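Local coordinates for protein NADPH-ferredoxin reductase FprA (Mycobacterium tuberculosis, PDB 1LQT) that catalyses electron transfer between NADPH and ferredoxin with FAD as cofactor, and may supply electrons to cytochrome P450 systems, at residues A[416-421]-A[449-454]; A[277-282]-A[286-291]; A[233-238]-A[247-252]; A[4-9]-A[384-389]; A[172-177]-A[185-190]. All coordinates share one frame; numbering follows the deposited sequence. Where two conformers were deposited one is given.

Contact 1: residues A[416-421]-A[449-454]; sequences KLVTSA and ELLRIG. With ACT (acetate ion), chain F.
Val418 and Leu451 meet through one methyl each, CG2 of Val418 lying 3.9 Å from CD2 of Leu451. The contact seats the C-terminal helix 447-454 beside the short edge strand 418-419 of the FAD-domain sheet. The two side chains cross obliquely. CG2 of Val418 stands anti to the carbonyl carbon, with CG1 anti to the backbone N (chi1 177°), and this turns CG2 to the leucine.

The same Leu451 methyl also touches the backbone, 4.1 Å from Lys416 O. That carbonyl is hydrogen-bonded by Asn81 ND2, whose side chain Leu451 also touches. The extended Lys416 chain runs past the other branch, its CD 4.2 Å from Leu451 CD1, at the exposed margin. Gly454 brings the helix backbone near the strand, its CA 6.5 Å from the CA of Val418. No hydrogen bond joins the two segments, so apolar contact carries the pairing.

Further out, Val418 pairs by its backbone with Gly80 of strand 76-80. On the helix, Leu450 and Ile453 rest on helix 420-434. Thr419 is the N-cap of that helix. At its first turn, Ser420 OG donates a 2.8 Å hydrogen bond to O of an acetate ion that probably came from the crystallisation medium.

Contact 2: residues A[277-282]-A[286-291]; sequences EIKGKR and RIVLGR
Glu277 O accepts the shortest bond across the pair, 2.8 Å from Val288 N, with an N-H...O angle of 170°. The strands are those of a beta hairpin, 273-279 and 286-296, in a three-stranded antiparallel sheet. Ile287 also crowds Glu277 O, with CG1 at 3.5 Å.

Lys279 and Arg286 form the next hydrogen-bonded pair. Lys279 N donates to Arg286 O at 2.9 Å, and Arg286 N returns a bond to Lys279 O at 3.1 Å. The second bond is more bent, at 155°.

Ile278 and Ile287 form the non-hydrogen-bonded pair between them. Their side chains meet on the opposite face, which packs on Val318 of strand 317-320. On the Glu277 and Lys279 face, the extended lysine chain passes over Val288, its CE 3.7 Å from Val288 CG2. The lysine ends in a salt bridge from NZ to Glu312 of strand 302-314. Arg286 has two conformers, and one of them brings a like charge near, which that carboxylate probably offsets.

In this conformer the first torsion of Arg286 (55°) sets CG between the backbone N and the carbonyl carbon. There CG lies 3.9 Å from Lys279 CB, and the guanidinium has Gly280 N over one face.

Contact 3: residues A[233-238]-A[247-252]; sequences ITDEDA and QNIKVL
Ile249 is the centre of an apolar contact with Ala238 and Ile233. Its CG1 lies 3.8 Å from Ala238 CB. CG1 stands anti to the carbonyl carbon (chi1 -65°), which turns it to the alanine. CD1 is the Ile249 atom nearest Ile233, 4.2 Å from its CG2. The two branches divide the work, because CG2 faces the first turn of the other helix. At that branch Asp235 OD1 only brushes the methyl, 4.0 Å from Ile249 CG2, and the side chains cross at a slant.

Among the polar interactions, the main partner of Asp235 OD1 is Arg253 NH2, one turn further along the Ile249 helix, in a salt bridge. Arg253 NH2 also donates to Ile233 O, so one guanidinium nitrogen ties the aspartate and the chain before it to the second helix.

The remaining polar bonds shape the helix start. Thr234 is the N-cap, and its OG1 accepts from Asp237 N at 3.0 Å. The same hydroxyl donates to Asp237 OD2 at 2.7 Å, coming from above the carboxylate plane.

Helices 235-241 and 243-256 follow each other closely in the chain, and their side chains close on Leu203 of a loop. On another side, helix 243-256 packs against helix 209-214.

Contact 4: residues A[4-9]-A[384-389]; sequences YYIAIV and KNLGNA
Leu386 CD1 sits almost centrally over one face of the Tyr4 ring, 3.7 Å from its centroid and 13° off the normal. This CH-pi contact is the tight part. The leucine lies along the ring, so CB follows near the phenol end, 3.8 Å from Tyr4 CZ. The two side chains run past each other in opposite directions. Tyr4 CG stands anti to the carbonyl carbon (chi1 -71°), which swings the ring out over the leucine. Ile6 adds a lighter touch, its CD1 4.2 Å from Leu386 CD1.

The outer end is looser. Tyr4 OH lies 3.5 Å from Leu386 O and 4.2 Å from Gly387 N. Lys384 and Asn388, on the helix but not in the contact, are exposed.

On the same face of the strand, Ile6 and Ile8 pack on helix 13-28, and the backbone pairs with strand 34-40. Val9, at the far end, touches the FAD. This is the first strand of a Rossmann-type, FAD-binding fold, here flanked by the late helix 370-391.

Contact 5: residues A[172-177]-A[185-190]; sequences VLARTD and SLRPRG
Two type I turns face each other, Leu173 to Thr176 and Leu186 to Arg189, with the CA atoms of Leu173 and Leu186 8.9 Å apart. The backbones make no hydrogen bond to each other, so side chains bridge the gap.

Leu173 and Leu186 meet through single methyls, CD1 to CD1 at 3.8 Å. Both side chains point across and are buried. Each also rests on Ile165 of helix 157-167, so the pair sits on a shared floor. Leu186 touches Leu145 as well.

Nearer the surface, Ala174 CB packs beside the Arg187 guanidinium, 3.6 Å from NH2 and 3.9 Å from NH1. The methyl approaches the flat group obliquely. A bend at the second torsion of Arg187 (-145°) helps bring the group across from an exposed position. NH1 also has a long, weak ion pair with Asp171.

The first turn is braced internally. Thr176 OG1 donates to Leu173 O at 2.7 Å, in the carbonyl plane and on a lone pair. Thr176 N also bonds to that oxygen, at 3.0 Å, so two donors grip it. The same hydroxyl bonds to Ile178 N.

Two short consecutive helices, 170-173 and 180-186, each running into a type I turn, thus pack on helix 157-167, which follows the glycine-rich NADP-binding turn of the second Rossmann-type sheet.

Overall arrangement
Contact 4 spans most of the chain, joining the first strand to helix 370-391, and contacts 5, 3 and 2 follow one another between its two ends. Contact 1 comes last. Contacts 1 and 4 reach the same sheet, that of the FAD domain, with centres 29 Å apart. Contacts 2, 3 and 5 lie toward the NADP-binding half, their centres 28 to 33 Å apart. Contacts 2 and 4 are 51 Å apart, on opposite sides of the chain's centre. None of the five touches another. The order shows the FAD domain built from both ends of the chain, with the NADP-binding half inserted between them.

Contact 1: residues A[416-421]-A[449-454]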
# COMPACT_ATOMS: atom_id res chain seq x y z
N LYS A 416 -12.52 -23.24 -1.04
CA LYS A 416 -12.63 -22.24 -2.08
C LYS A 416 -11.29 -21.56 -2.33
O LYS A 416 -11.24 -20.40 -2.74
CB LYS A 416 -13.70 -21.23 -1.72
CG LYS A 416 -15.10 -21.85 -1.58
CD LYS A 416 -16.17 -20.81 -1.42
CE LYS A 416 -17.52 -21.45 -1.14
NZ LYS A 416 -18.49 -20.36 -0.75
N LEU A 417 -10.19 -22.26 -2.14
CA LEU A 417 -8.89 -21.67 -2.45
C LEU A 417 -8.75 -21.53 -3.96
O LEU A 417 -9.40 -22.21 -4.74
CB LEU A 417 -7.74 -22.42 -1.78
CG LEU A 417 -7.48 -23.86 -2.25
CD1 LEU A 417 -6.78 -23.94 -3.60
CD2 LEU A 417 -6.68 -24.58 -1.16
N VAL A 418 -7.90 -20.60 -4.34
CA VAL A 418 -7.65 -20.22 -5.72
C VAL A 418 -6.23 -20.59 -6.11
O VAL A 418 -5.28 -20.01 -5.62
CB VAL A 418 -7.92 -18.71 -5.91
CG1 VAL A 418 -7.59 -18.29 -7.34
CG2 VAL A 418 -9.35 -18.42 -5.58
N THR A 419 -6.05 -21.58 -6.98
CA THR A 419 -4.71 -21.98 -7.40
C THR A 419 -4.22 -21.01 -8.46
O THR A 419 -4.97 -20.17 -8.95
CB THR A 419 -4.72 -23.35 -8.03
OG1 THR A 419 -5.63 -23.30 -9.11
CG2 THR A 419 -5.18 -24.44 -7.05
N SER A 420 -2.97 -21.15 -8.84
CA SER A 420 -2.41 -20.32 -9.89
C SER A 420 -3.22 -20.40 -11.17
O SER A 420 -3.49 -19.41 -11.79
CB SER A 420 -0.99 -20.76 -10.21
OG SER A 420 -0.14 -20.46 -9.18
N ALA A 421 -3.57 -21.61 -11.57
CA ALA A 421 -4.32 -21.76 -12.80
C ALA A 421 -5.66 -21.03 -12.75
O ALA A 421 -6.09 -20.48 -13.76
CB ALA A 421 -4.54 -23.26 -13.10
N GLU A 449 -17.74 -12.14 -6.86
CA GLU A 449 -17.52 -12.12 -8.31
C GLU A 449 -16.18 -12.73 -8.68
O GLU A 449 -16.06 -13.39 -9.69
CB GLU A 449 -17.63 -10.73 -8.88
CG GLU A 449 -18.98 -10.03 -8.75
CD GLU A 449 -18.75 -8.50 -8.88
OE1 GLU A 449 -19.03 -7.89 -9.93
OE2 GLU A 449 -18.20 -7.86 -7.95
N LEU A 450 -15.16 -12.49 -7.85
CA LEU A 450 -13.88 -13.14 -8.06
C LEU A 450 -14.00 -14.65 -8.03
O LEU A 450 -13.42 -15.34 -8.87
CB LEU A 450 -12.85 -12.66 -7.03
CG LEU A 450 -12.33 -11.25 -7.27
CD1 LEU A 450 -11.79 -10.64 -5.99
CD2 LEU A 450 -11.27 -11.25 -8.40
N LEU A 451 -14.72 -15.15 -7.04
CA LEU A 451 -14.86 -16.59 -6.91
C LEU A 451 -15.78 -17.20 -7.95
O LEU A 451 -15.59 -18.36 -8.34
CB LEU A 451 -15.31 -16.94 -5.50
CG LEU A 451 -14.33 -16.59 -4.39
CD1 LEU A 451 -14.91 -17.10 -3.06
CD2 LEU A 451 -12.95 -17.16 -4.58
N ARG A 452 -16.75 -16.44 -8.44
CA ARG A 452 -17.61 -16.94 -9.52
C ARG A 452 -16.75 -17.33 -10.70
O ARG A 452 -17.00 -18.33 -11.36
CB ARG A 452 -18.62 -15.86 -9.90
CG ARG A 452 -19.56 -16.17 -11.06
CD ARG A 452 -20.47 -15.00 -11.32
NE ARG A 452 -21.47 -15.27 -12.32
CZ ARG A 452 -22.25 -14.34 -12.82
NH1 ARG A 452 -22.13 -13.09 -12.42
NH2 ARG A 452 -23.15 -14.64 -13.74
N ILE A 453 -15.72 -16.53 -10.96
CA ILE A 453 -14.86 -16.75 -12.11
C ILE A 453 -13.69 -17.67 -11.77
O ILE A 453 -13.32 -18.51 -12.56
CB ILE A 453 -14.38 -15.38 -12.68
CG1 ILE A 453 -15.56 -14.52 -13.10
CG2 ILE A 453 -13.37 -15.60 -13.82
CD1 ILE A 453 -16.61 -15.19 -13.96
N GLY A 454 -13.13 -17.53 -10.59
CA GLY A 454 -11.93 -18.22 -10.20
C GLY A 454 -12.13 -19.67 -9.82
O GLY A 454 -11.26 -20.50 -10.07
C ACT F . 0.69 -16.76 -9.82
O ACT F . 0.39 -17.92 -10.13
OXT ACT F . 1.08 -16.06 -10.76
CH3 ACT F . 0.59 -16.22 -8.42

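Contact 2: residues A[277-282]-A[286-291]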
# COMPACT_ATOMS: atom_id res chain seq x y z
N GLU A 277 -10.14 19.18 14.37
CA GLU A 277 -11.44 18.58 14.59
C GLU A 277 -12.17 18.56 13.27
O GLU A 277 -12.00 19.45 12.44
CB GLU A 277 -12.23 19.41 15.61
CG GLU A 277 -13.61 18.88 15.89
CD GLU A 277 -14.32 19.55 17.05
OE1 GLU A 277 -13.78 20.54 17.56
OE2 GLU A 277 -15.43 19.07 17.42
N ILE A 278 -12.99 17.54 13.08
CA ILE A 278 -13.85 17.43 11.91
C ILE A 278 -15.28 17.56 12.43
O ILE A 278 -15.64 16.95 13.43
CB ILE A 278 -13.63 16.07 11.24
CG1 ILE A 278 -12.18 15.98 10.74
CG2 ILE A 278 -14.61 15.86 10.09
CD1 ILE A 278 -11.74 14.59 10.34
N LYS A 279 -16.08 18.42 11.79
CA LYS A 279 -17.42 18.76 12.32
C LYS A 279 -18.50 18.57 11.30
O LYS A 279 -18.26 18.60 10.09
CB LYS A 279 -17.43 20.24 12.77
CG LYS A 279 -16.43 20.59 13.89
CD LYS A 279 -16.59 22.06 14.30
CE LYS A 279 -15.93 22.47 15.60
NZ LYS A 279 -16.24 23.92 15.91
N GLY A 280 -19.70 18.39 11.80
CA GLY A 280 -20.87 18.28 10.96
C GLY A 280 -21.97 17.58 11.69
O GLY A 280 -21.74 16.93 12.70
N LYS A 281 -23.17 17.77 11.14
CA LYS A 281 -24.41 17.17 11.57
C LYS A 281 -24.55 15.90 10.77
O LYS A 281 -24.94 15.90 9.60
CB LYS A 281 -25.59 18.11 11.27
CG LYS A 281 -26.99 17.57 11.54
CD LYS A 281 -28.09 18.51 10.97
CE LYS A 281 -29.42 17.76 10.80
NZ LYS A 281 -30.64 18.54 10.29
N ARG A 282 -24.17 14.83 11.44
CA ARG A 282 -24.25 13.48 10.91
C ARG A 282 -23.31 13.11 9.77
O ARG A 282 -23.27 11.96 9.35
CB ARG A 282 -25.70 13.15 10.49
CG ARG A 282 -26.72 13.50 11.56
CD ARG A 282 -28.09 12.87 11.30
NE ARG A 282 -28.65 13.34 10.04
CZ ARG A 282 -29.60 14.27 9.94
NH1 ARG A 282 -30.10 14.83 11.03
NH2 ARG A 282 -30.04 14.64 8.75
N ARG A 286 -17.36 20.50 7.80
CA ARG A 286 -16.28 21.49 7.95
C ARG A 286 -15.16 20.86 8.73
O ARG A 286 -15.34 19.87 9.43
CB ARG A 286 -16.75 22.80 8.50
CG ARG A 286 -17.46 22.78 9.76
CD ARG A 286 -18.55 23.94 9.95
NE ARG A 286 -19.44 23.45 10.99
CZ ARG A 286 -20.57 22.82 10.80
NH1 ARG A 286 -21.11 22.75 9.59
NH2 ARG A 286 -21.21 22.33 11.86
N ILE A 287 -13.98 21.46 8.60
CA ILE A 287 -12.83 21.01 9.33
C ILE A 287 -12.16 22.20 9.98
O ILE A 287 -12.05 23.27 9.41
CB ILE A 287 -11.85 20.23 8.39
CG1 ILE A 287 -10.72 19.55 9.17
CG2 ILE A 287 -11.32 21.10 7.26
CD1 ILE A 287 -9.92 18.55 8.37
N VAL A 288 -11.72 21.97 11.21
CA VAL A 288 -10.94 22.95 11.96
C VAL A 288 -9.47 22.65 11.76
O VAL A 288 -9.04 21.53 11.97
CB VAL A 288 -11.28 22.90 13.46
CG1 VAL A 288 -10.50 23.98 14.24
CG2 VAL A 288 -12.78 23.07 13.66
N LEU A 289 -8.73 23.67 11.34
CA LEU A 289 -7.30 23.57 11.06
C LEU A 289 -6.53 24.46 12.03
O LEU A 289 -7.00 25.51 12.46
CB LEU A 289 -7.03 24.03 9.63
CG LEU A 289 -7.77 23.25 8.54
CD1 LEU A 289 -7.53 23.90 7.19
CD2 LEU A 289 -7.39 21.78 8.52
N GLY A 290 -5.34 23.99 12.37
CA GLY A 290 -4.43 24.72 13.24
C GLY A 290 -3.11 24.97 12.54
O GLY A 290 -2.58 24.10 11.86
N ARG A 291 -2.55 26.16 12.74
CA ARG A 291 -1.26 26.49 12.18
C ARG A 291 -0.16 26.02 13.14
O ARG A 291 -0.23 26.22 14.34
CB ARG A 291 -1.15 28.00 11.94
CG ARG A 291 0.13 28.40 11.26
CD ARG A 291 0.19 29.87 10.89
NE ARG A 291 0.31 30.76 12.04
CZ ARG A 291 1.44 31.26 12.51
NH1 ARG A 291 2.59 30.91 12.00
NH2 ARG A 291 1.38 32.15 13.50

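Contact 3: residues A[233-238]-A[247-252]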
# COMPACT_ATOMS: atom_id res chain seq x y z
N ILE A 233 11.56 29.03 3.25
CA ILE A 233 11.95 27.75 2.63
C ILE A 233 13.04 28.09 1.64
O ILE A 233 12.74 28.70 0.62
CB ILE A 233 10.73 27.08 1.97
CG1 ILE A 233 9.55 26.97 2.96
CG2 ILE A 233 11.11 25.72 1.42
CD1 ILE A 233 9.90 26.33 4.28
N THR A 234 14.27 27.70 1.92
CA THR A 234 15.40 28.10 1.12
C THR A 234 15.98 26.96 0.34
O THR A 234 15.90 25.79 0.72
CB THR A 234 16.50 28.81 1.96
OG1 THR A 234 17.23 27.84 2.74
CG2 THR A 234 15.94 29.86 2.90
N ASP A 235 16.55 27.31 -0.80
CA ASP A 235 17.21 26.31 -1.60
C ASP A 235 18.38 25.71 -0.85
O ASP A 235 18.62 24.51 -0.99
CB ASP A 235 17.69 26.92 -2.91
CG ASP A 235 16.55 27.24 -3.88
OD1 ASP A 235 15.36 26.87 -3.64
OD2 ASP A 235 16.81 27.86 -4.96
N GLU A 236 19.10 26.51 -0.06
CA GLU A 236 20.20 26.01 0.73
C GLU A 236 19.74 24.92 1.68
O GLU A 236 20.34 23.84 1.76
CB GLU A 236 20.90 27.14 1.49
CG GLU A 236 22.01 26.59 2.41
CD GLU A 236 22.80 27.64 3.18
OE1 GLU A 236 23.02 28.76 2.64
OE2 GLU A 236 23.23 27.35 4.34
N ASP A 237 18.66 25.20 2.40
CA ASP A 237 18.16 24.25 3.38
C ASP A 237 17.62 23.00 2.66
O ASP A 237 17.74 21.87 3.17
CB ASP A 237 17.08 24.89 4.23
CG ASP A 237 17.60 25.97 5.15
OD1 ASP A 237 18.68 25.80 5.74
OD2 ASP A 237 16.92 27.01 5.28
N ALA A 238 17.01 23.18 1.49
CA ALA A 238 16.49 22.04 0.74
C ALA A 238 17.62 21.09 0.33
O ALA A 238 17.51 19.89 0.44
CB ALA A 238 15.74 22.49 -0.48
N GLN A 247 15.06 18.95 -5.59
CA GLN A 247 14.26 18.89 -6.80
C GLN A 247 12.80 19.20 -6.51
O GLN A 247 12.14 19.89 -7.27
CB GLN A 247 14.42 17.55 -7.53
CG GLN A 247 15.84 17.26 -7.97
CD GLN A 247 16.40 18.33 -8.87
OE1 GLN A 247 15.74 18.77 -9.81
NE2 GLN A 247 17.64 18.74 -8.60
N ASN A 248 12.29 18.68 -5.40
CA ASN A 248 10.92 18.94 -5.03
C ASN A 248 10.67 20.44 -4.89
O ASN A 248 9.64 20.93 -5.34
CB ASN A 248 10.58 18.30 -3.69
CG ASN A 248 10.36 16.82 -3.73
OD1 ASN A 248 10.36 16.18 -4.79
ND2 ASN A 248 10.15 16.26 -2.55
N ILE A 249 11.57 21.14 -4.21
CA ILE A 249 11.33 22.55 -3.95
C ILE A 249 11.36 23.33 -5.27
O ILE A 249 10.58 24.25 -5.44
CB ILE A 249 12.31 23.09 -2.90
CG1 ILE A 249 12.09 22.42 -1.54
CG2 ILE A 249 12.21 24.61 -2.75
CD1 ILE A 249 10.68 22.35 -1.05
N LYS A 250 12.21 22.94 -6.21
CA LYS A 250 12.21 23.59 -7.52
C LYS A 250 10.84 23.45 -8.18
O LYS A 250 10.29 24.39 -8.75
CB LYS A 250 13.30 23.00 -8.42
CG LYS A 250 14.72 23.35 -8.04
CD LYS A 250 15.75 22.58 -8.88
CE LYS A 250 17.19 22.78 -8.39
NZ LYS A 250 18.18 22.03 -9.26
N VAL A 251 10.27 22.26 -8.08
CA VAL A 251 8.96 22.00 -8.66
C VAL A 251 7.87 22.81 -7.96
O VAL A 251 7.02 23.43 -8.59
CB VAL A 251 8.66 20.51 -8.65
CG1 VAL A 251 7.23 20.25 -9.05
CG2 VAL A 251 9.63 19.77 -9.58
N LEU A 252 7.92 22.85 -6.63
CA LEU A 252 6.93 23.61 -5.88
C LEU A 252 7.02 25.11 -6.20
O LEU A 252 6.00 25.77 -6.30
CB LEU A 252 7.07 23.38 -4.38
CG LEU A 252 6.81 21.95 -3.90
CD1 LEU A 252 6.98 21.93 -2.40
CD2 LEU A 252 5.45 21.40 -4.29

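Contact 4: residues A[4-9]-A[384-389]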
# COMPACT_ATOMS: atom_id res chain seq x y z
N TYR A 4 13.75 -28.17 1.15
CA TYR A 4 13.13 -27.42 2.22
C TYR A 4 11.79 -26.91 1.70
O TYR A 4 11.66 -26.57 0.53
CB TYR A 4 13.99 -26.22 2.61
CG TYR A 4 15.26 -26.60 3.34
CD1 TYR A 4 15.21 -27.27 4.54
CD2 TYR A 4 16.49 -26.23 2.86
CE1 TYR A 4 16.37 -27.60 5.22
CE2 TYR A 4 17.66 -26.53 3.56
CZ TYR A 4 17.58 -27.23 4.74
OH TYR A 4 18.71 -27.56 5.45
N TYR A 5 10.81 -26.86 2.60
CA TYR A 5 9.47 -26.38 2.29
C TYR A 5 9.31 -25.06 3.02
O TYR A 5 9.36 -24.99 4.26
CB TYR A 5 8.42 -27.35 2.79
CG TYR A 5 8.45 -28.65 2.07
CD1 TYR A 5 7.79 -28.81 0.86
CD2 TYR A 5 9.17 -29.72 2.56
CE1 TYR A 5 7.84 -30.02 0.17
CE2 TYR A 5 9.22 -30.93 1.87
CZ TYR A 5 8.57 -31.05 0.68
OH TYR A 5 8.61 -32.24 -0.00
N ILE A 6 9.08 -24.02 2.24
CA ILE A 6 8.89 -22.68 2.79
C ILE A 6 7.50 -22.18 2.43
O ILE A 6 7.09 -22.25 1.29
CB ILE A 6 9.91 -21.70 2.19
CG1 ILE A 6 11.33 -22.29 2.15
CG2 ILE A 6 9.88 -20.38 2.94
CD1 ILE A 6 11.92 -22.63 3.45
N ALA A 7 6.81 -21.67 3.43
CA ALA A 7 5.53 -21.00 3.20
C ALA A 7 5.78 -19.51 3.25
O ALA A 7 6.51 -19.02 4.11
CB ALA A 7 4.52 -21.34 4.27
N ILE A 8 5.14 -18.80 2.33
CA ILE A 8 5.18 -17.33 2.31
C ILE A 8 3.75 -16.88 2.42
O ILE A 8 2.89 -17.31 1.65
CB ILE A 8 5.86 -16.79 1.04
CG1 ILE A 8 7.29 -17.29 0.93
CG2 ILE A 8 5.81 -15.27 1.06
CD1 ILE A 8 7.95 -16.89 -0.34
N VAL A 9 3.48 -16.01 3.39
CA VAL A 9 2.14 -15.50 3.67
C VAL A 9 2.07 -14.11 3.10
O VAL A 9 2.72 -13.18 3.57
CB VAL A 9 1.83 -15.53 5.17
CG1 VAL A 9 0.44 -15.00 5.41
CG2 VAL A 9 2.00 -16.96 5.70
N LYS A 384 20.63 -19.60 6.40
CA LYS A 384 21.68 -19.91 7.37
C LYS A 384 21.12 -20.72 8.53
O LYS A 384 21.73 -21.71 8.96
CB LYS A 384 22.34 -18.62 7.86
CG LYS A 384 23.33 -18.79 9.04
CD LYS A 384 24.03 -17.45 9.34
CE LYS A 384 24.90 -17.45 10.62
NZ LYS A 384 25.48 -16.08 10.85
N ASN A 385 19.96 -20.31 9.04
CA ASN A 385 19.36 -21.01 10.17
C ASN A 385 18.92 -22.41 9.82
O ASN A 385 19.10 -23.33 10.60
CB ASN A 385 18.17 -20.20 10.73
CG ASN A 385 18.60 -18.94 11.44
OD1 ASN A 385 17.77 -18.01 11.60
ND2 ASN A 385 19.82 -18.89 11.91
N LEU A 386 18.44 -22.63 8.60
CA LEU A 386 18.08 -24.00 8.21
C LEU A 386 19.31 -24.89 8.14
O LEU A 386 19.24 -26.04 8.54
CB LEU A 386 17.39 -24.03 6.86
CG LEU A 386 15.99 -23.45 6.79
CD1 LEU A 386 15.51 -23.56 5.37
CD2 LEU A 386 15.04 -24.13 7.74
N GLY A 387 20.39 -24.34 7.60
CA GLY A 387 21.64 -25.05 7.46
C GLY A 387 22.16 -25.46 8.82
O GLY A 387 22.66 -26.57 9.03
N ASN A 388 22.08 -24.55 9.77
CA ASN A 388 22.51 -24.88 11.13
C ASN A 388 21.66 -26.00 11.71
O ASN A 388 22.19 -26.91 12.39
CB ASN A 388 22.41 -23.68 12.04
CG ASN A 388 23.44 -22.62 11.74
OD1 ASN A 388 23.32 -21.48 12.22
ND2 ASN A 388 24.44 -22.96 10.94
N ALA A 389 20.36 -25.94 11.48
CA ALA A 389 19.46 -26.98 11.95
C ALA A 389 19.77 -28.32 11.29
O ALA A 389 19.75 -29.36 11.96
CB ALA A 389 18.01 -26.58 11.67

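Contact 5: residues A[172-177]-A[185-190]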
# COMPACT_ATOMS: atom_id res chain seq x y z
N VAL A 172 -10.48 10.53 -18.70
CA VAL A 172 -9.14 10.00 -18.66
C VAL A 172 -9.15 8.74 -17.76
O VAL A 172 -8.61 7.69 -18.14
CB VAL A 172 -8.15 11.06 -18.15
CG1 VAL A 172 -6.81 10.48 -17.86
CG2 VAL A 172 -8.07 12.18 -19.16
N LEU A 173 -9.77 8.83 -16.58
CA LEU A 173 -9.82 7.67 -15.71
C LEU A 173 -10.58 6.51 -16.34
O LEU A 173 -10.29 5.35 -16.01
CB LEU A 173 -10.41 8.05 -14.35
CG LEU A 173 -9.61 9.07 -13.54
CD1 LEU A 173 -10.35 9.36 -12.27
CD2 LEU A 173 -8.20 8.58 -13.26
N ALA A 174 -11.49 6.80 -17.25
CA ALA A 174 -12.27 5.74 -17.88
C ALA A 174 -11.43 4.82 -18.74
O ALA A 174 -11.91 3.76 -19.13
CB ALA A 174 -13.45 6.34 -18.69
N ARG A 175 -10.20 5.19 -19.06
CA ARG A 175 -9.29 4.37 -19.86
C ARG A 175 -8.28 3.63 -18.97
O ARG A 175 -7.34 3.04 -19.49
CB ARG A 175 -8.57 5.20 -20.92
CG ARG A 175 -9.52 5.92 -21.86
CD ARG A 175 -10.47 5.01 -22.59
NE ARG A 175 -11.32 5.78 -23.50
CZ ARG A 175 -12.08 5.26 -24.44
NH1 ARG A 175 -12.14 3.96 -24.63
NH2 ARG A 175 -12.78 6.06 -25.22
N THR A 176 -8.49 3.65 -17.67
CA THR A 176 -7.61 2.97 -16.72
C THR A 176 -8.33 1.77 -16.13
O THR A 176 -9.53 1.58 -16.35
CB THR A 176 -7.17 3.89 -15.55
OG1 THR A 176 -8.27 4.09 -14.64
CG2 THR A 176 -6.63 5.23 -16.02
N ASP A 177 -7.63 1.02 -15.30
CA ASP A 177 -8.21 -0.11 -14.59
C ASP A 177 -8.84 0.27 -13.27
O ASP A 177 -9.10 -0.60 -12.44
CB ASP A 177 -7.19 -1.24 -14.43
CG ASP A 177 -6.09 -0.95 -13.49
OD1 ASP A 177 -6.07 0.13 -12.84
OD2 ASP A 177 -5.20 -1.84 -13.32
N SER A 185 -18.86 7.11 -9.56
CA SER A 185 -18.96 8.20 -8.60
C SER A 185 -18.19 9.45 -8.99
O SER A 185 -18.52 10.54 -8.54
CB SER A 185 -18.47 7.73 -7.25
OG SER A 185 -19.31 6.72 -6.77
N LEU A 186 -17.15 9.26 -9.80
CA LEU A 186 -16.30 10.34 -10.23
C LEU A 186 -16.82 11.05 -11.47
O LEU A 186 -16.45 12.21 -11.72
CB LEU A 186 -14.89 9.82 -10.49
CG LEU A 186 -14.13 9.43 -9.23
CD1 LEU A 186 -12.94 8.59 -9.60
CD2 LEU A 186 -13.73 10.67 -8.42
N ARG A 187 -17.71 10.40 -12.24
CA ARG A 187 -18.16 11.02 -13.48
C ARG A 187 -18.83 12.38 -13.29
O ARG A 187 -18.65 13.24 -14.15
CB ARG A 187 -19.07 10.06 -14.25
CG ARG A 187 -18.26 8.97 -14.97
CD ARG A 187 -18.79 8.51 -16.27
NE ARG A 187 -18.21 7.25 -16.73
CZ ARG A 187 -17.33 7.13 -17.71
NH1 ARG A 187 -16.86 8.19 -18.37
NH2 ARG A 187 -16.92 5.92 -18.06
N PRO A 188 -19.65 12.59 -12.26
CA PRO A 188 -20.27 13.93 -12.10
C PRO A 188 -19.31 15.10 -11.83
O PRO A 188 -19.73 16.27 -11.90
CB PRO A 188 -21.23 13.74 -10.93
CG PRO A 188 -21.49 12.27 -10.89
CD PRO A 188 -20.18 11.63 -11.30
N ARG A 189 -18.05 14.81 -11.50
CA ARG A 189 -16.98 15.84 -11.27
C ARG A 189 -17.36 16.79 -10.15
O ARG A 189 -17.16 18.01 -10.26
CB ARG A 189 -16.70 16.64 -12.55
CG ARG A 189 -16.23 15.76 -13.70
CD ARG A 189 -15.83 16.54 -14.89
NE ARG A 189 -14.40 16.83 -14.90
CZ ARG A 189 -13.74 17.13 -16.01
NH1 ARG A 189 -14.37 17.20 -17.17
NH2 ARG A 189 -12.44 17.38 -15.97
N GLY A 190 -17.86 16.24 -9.04
CA GLY A 190 -18.44 17.04 -7.98
C GLY A 190 -17.41 17.90 -7.26
O GLY A 190 -17.63 19.06 -6.96